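Local structure of glycoside hydrolase YxiA (Bacillus licheniformis, 3LV4) at residues Asp245-Ala250 and Leu431-Asp436. The protein is a family 43 glycoside hydrolase resembling arabinan endo-1,5-alpha-L-arabinosidases and probably cleaves glycosidic links of L-arabinan. Residues are numbered along the deposited sequence; the frame is centred on the assembly and turned at random.
Sequences DAEGHA and LSREGD. With CA (calcium ion), chain E.
E247 and A246 of one type I beta turn, D245 to G248, meet R433 and E434 of another, S432 to G435, with no direct hydrogen bond between the two. E247 carries much of the contact. Its CB stands 4.1 Å from R433 O, and CG presses closer, 3.2 Å from that same oxygen. With CG anti to the carbonyl carbon (chi1 -74°) and the chain extended beyond it, the carboxylate passes R433 and arrives beside E434, where CD lies 3.8 Å from E434 CA. At the tip both oxygens grip a calcium ion, OE1 at 2.5 Å and OE2 at 2.6 Å, a bidentate hold that fixes the carboxylate's rotation. OE2 also touches E434 CG at 3.6 Å; the two carboxylate planes are turned 59° apart, and the metal probably offsets the proximity of their like charges.

A246 sets its methyl against R433 O, while R433 returns the contact by laying CG 3.1 Å from A246 O, placed there by a first torsion anti to the backbone N (chi1 -174°). One water bridges the turns directly, donating to R433 O and weakly accepting from A246 N; a second links them through the metal, bound to the calcium and donating to E434 O, which also takes a hydrogen bond from K364. Five waters and one atom from outside the two segments complete the ion's shell, one water also hydrogen-bonding to H249 NE2 in the plane of the ring. Within 245-250, D245 OD1 receives H249 N from above its carboxylate plane and, weakly, E247 N, bracing the turn. S432 OG donates a hydrogen bond to D436 OD2 across the second turn, which links antiparallel strands 423-432 and 437-442. The arrangement is a hydrated calcium site at the surface, where a loop of the family 43 catalytic region meets a beta hairpin of the C-terminal lipocalin-like domain.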
ATOM      1  N   ASP A 245       3.377  -7.703  13.803  1.00  9.06           N
ATOM      2  CA  ASP A 245       2.055  -7.083  13.783  1.00  8.37           C
ATOM      3  C   ASP A 245       1.680  -6.609  15.191  1.00  9.52           C
ATOM      4  O   ASP A 245       2.523  -6.623  16.096  1.00 10.63           O
ATOM      5  CB  ASP A 245       0.984  -7.981  13.119  1.00  6.48           C
ATOM      6  CG  ASP A 245       0.672  -9.255  13.905  1.00  9.04           C
ATOM      7  OD1 ASP A 245       1.021  -9.354  15.105  1.00  8.77           O
ATOM      8  OD2 ASP A 245       0.031 -10.156  13.307  1.00  8.56           O
ATOM      9  N   ALA A 246       0.442  -6.164  15.387  1.00  8.02           N
ATOM     10  CA  ALA A 246       0.100  -5.545  16.666  1.00  9.27           C
ATOM     11  C   ALA A 246      -0.094  -6.553  17.811  1.00 10.12           C
ATOM     12  O   ALA A 246      -0.153  -6.167  18.976  1.00 10.95           O
ATOM     13  CB  ALA A 246      -1.109  -4.604  16.525  1.00  9.23           C
ATOM     14  N   GLU A 247      -0.165  -7.838  17.475  1.00  8.35           N
ATOM     15  CA  GLU A 247      -0.169  -8.905  18.471  1.00  8.12           C
ATOM     16  C   GLU A 247       1.239  -9.430  18.722  1.00  8.57           C
ATOM     17  O   GLU A 247       1.430 -10.388  19.478  1.00 12.01           O
ATOM     18  CB  GLU A 247      -1.067 -10.060  18.020  1.00  8.44           C
ATOM     19  CG  GLU A 247      -2.547  -9.743  18.142  1.00 11.01           C
ATOM     20  CD  GLU A 247      -3.437 -10.864  17.654  1.00 12.69           C
ATOM     21  OE1 GLU A 247      -3.151 -11.443  16.586  1.00 12.06           O
ATOM     22  OE2 GLU A 247      -4.441 -11.163  18.334  1.00 12.61           O
ATOM     23  N   GLY A 248       2.228  -8.817  18.079  1.00  8.39           N
ATOM     24  CA  GLY A 248       3.598  -9.267  18.232  1.00  8.87           C
ATOM     25  C   GLY A 248       3.929 -10.532  17.458  1.00 10.29           C
ATOM     26  O   GLY A 248       4.985 -11.145  17.684  1.00 10.23           O
ATOM     27  N   HIS A 249       3.052 -10.948  16.551  1.00  9.25           N
ATOM     28  CA  HIS A 249       3.407 -12.072  15.684  1.00  8.81           C
ATOM     29  C   HIS A 249       4.524 -11.653  14.737  1.00  8.97           C
ATOM     30  O   HIS A 249       4.539 -10.528  14.237  1.00  8.42           O
ATOM     31  CB  HIS A 249       2.194 -12.605  14.911  1.00  7.20           C
ATOM     32  CG  HIS A 249       1.086 -13.072  15.799  1.00  8.66           C
ATOM     33  ND1 HIS A 249       1.303 -13.912  16.875  1.00 11.78           N
ATOM     34  CD2 HIS A 249      -0.241 -12.804  15.796  1.00  8.14           C
ATOM     35  CE1 HIS A 249       0.158 -14.146  17.486  1.00 10.80           C
ATOM     36  NE2 HIS A 249      -0.797 -13.486  16.852  1.00 12.22           N
ATOM     37  N   ALA A 250       5.461 -12.564  14.507  1.00  8.31           N
ATOM     38  CA  ALA A 250       6.604 -12.296  13.639  1.00  7.85           C
ATOM     39  C   ALA A 250       6.228 -12.536  12.177  1.00  9.12           C
ATOM     40  O   ALA A 250       5.855 -13.646  11.805  1.00 11.16           O
ATOM     41  CB  ALA A 250       7.766 -13.179  14.031  1.00 10.18           C
ATOM     42  N   LEU A 431      -8.036   0.921  15.461  1.00  8.55           N
ATOM     43  CA  LEU A 431      -7.479  -0.417  15.305  1.00  7.09           C
ATOM     44  C   LEU A 431      -7.423  -1.128  16.643  1.00  9.29           C
ATOM     45  O   LEU A 431      -7.171  -0.501  17.670  1.00  9.39           O
ATOM     46  CB  LEU A 431      -6.045  -0.336  14.763  1.00  7.80           C
ATOM     47  CG  LEU A 431      -5.808   0.078  13.302  1.00  8.18           C
ATOM     48  CD1 LEU A 431      -4.332   0.394  13.065  1.00 11.60           C
ATOM     49  CD2 LEU A 431      -6.276  -1.015  12.344  1.00 10.90           C
ATOM     50  N   SER A 432      -7.641  -2.439  16.618  1.00  9.03           N
ATOM     51  CA  SER A 432      -7.451  -3.289  17.790  1.00  8.24           C
ATOM     52  C   SER A 432      -6.090  -3.975  17.738  1.00 10.24           C
ATOM     53  O   SER A 432      -5.468  -4.075  16.673  1.00 10.12           O
ATOM     54  CB  SER A 432      -8.513  -4.381  17.813  1.00  9.98           C
ATOM     55  OG  SER A 432      -8.323  -5.246  16.701  1.00  8.04           O
ATOM     56  N   ARG A 433      -5.642  -4.477  18.888  1.00 10.93           N
ATOM     57  CA  ARG A 433      -4.410  -5.258  18.937  1.00 12.64           C
ATOM     58  C   ARG A 433      -4.504  -6.434  17.965  1.00 10.41           C
ATOM     59  O   ARG A 433      -3.507  -6.845  17.351  1.00 10.45           O
ATOM     60  CB  ARG A 433      -4.165  -5.771  20.361  1.00 15.36           C
ATOM     61  CG  ARG A 433      -2.839  -6.478  20.542  1.00 22.21           C
ATOM     62  CD  ARG A 433      -2.554  -6.732  22.018  1.00 26.64           C
ATOM     63  NE  ARG A 433      -2.941  -8.068  22.445  1.00 35.13           N
ATOM     64  CZ  ARG A 433      -3.014  -8.440  23.720  1.00 45.16           C
ATOM     65  NH1 ARG A 433      -2.735  -7.564  24.682  1.00 48.91           N
ATOM     66  NH2 ARG A 433      -3.373  -9.679  24.040  1.00 47.61           N
ATOM     67  N   GLU A 434      -5.710  -6.975  17.842  1.00  8.77           N
ATOM     68  CA  GLU A 434      -5.970  -8.129  16.984  1.00  8.66           C
ATOM     69  C   GLU A 434      -5.732  -7.838  15.502  1.00  8.87           C
ATOM     70  O   GLU A 434      -5.579  -8.755  14.691  1.00 10.06           O
ATOM     71  CB  GLU A 434      -7.395  -8.637  17.203  1.00 10.58           C
ATOM     72  CG  GLU A 434      -7.567  -9.448  18.499  1.00 12.81           C
ATOM     73  CD  GLU A 434      -7.728  -8.586  19.743  1.00 13.02           C
ATOM     74  OE1 GLU A 434      -7.841  -7.347  19.629  1.00 11.56           O
ATOM     75  OE2 GLU A 434      -7.760  -9.161  20.849  1.00 16.26           O
ATOM     76  N   GLY A 435      -5.713  -6.558  15.156  1.00  7.98           N
ATOM     77  CA  GLY A 435      -5.307  -6.137  13.829  1.00  7.26           C
ATOM     78  C   GLY A 435      -6.446  -5.814  12.881  1.00  7.81           C
ATOM     79  O   GLY A 435      -6.235  -5.783  11.668  1.00  8.87           O
ATOM     80  N   ASP A 436      -7.648  -5.583  13.412  1.00  8.37           N
ATOM     81  CA  ASP A 436      -8.766  -5.203  12.553  1.00  7.54           C
ATOM     82  C   ASP A 436      -9.146  -3.741  12.750  1.00  8.98           C
ATOM     83  O   ASP A 436      -8.942  -3.168  13.835  1.00 10.49           O
ATOM     84  CB  ASP A 436      -9.982  -6.139  12.717  1.00  9.54           C
ATOM     85  CG  ASP A 436     -10.636  -6.028  14.086  1.00 11.13           C
ATOM     86  OD1 ASP A 436     -11.769  -5.492  14.167  1.00 12.74           O
ATOM     87  OD2 ASP A 436     -10.021  -6.478  15.079  1.00 12.45           O
TER
HETATM   88 CA    CA E 505      -4.978 -13.169  16.716  1.00 19.82          CA
HETATM   89  O   HOH W   1      -2.231  -7.316  14.861  1.00 10.24           O
HETATM   90  O   HOH W   2      -3.152 -14.162  18.235  1.00 16.07           O
HETATM   91  O   HOH W   3      -5.929 -11.351  15.189  1.00 18.06           O
HETATM   92  O   HOH W   4      -3.550 -13.950  14.822  1.00 14.89           O
HETATM   93  O   HOH W   5      -5.437 -15.776  16.970  1.00 29.93           O
HETATM   94  O   HOH W   6      -6.846 -13.214  18.429  1.00 27.51           O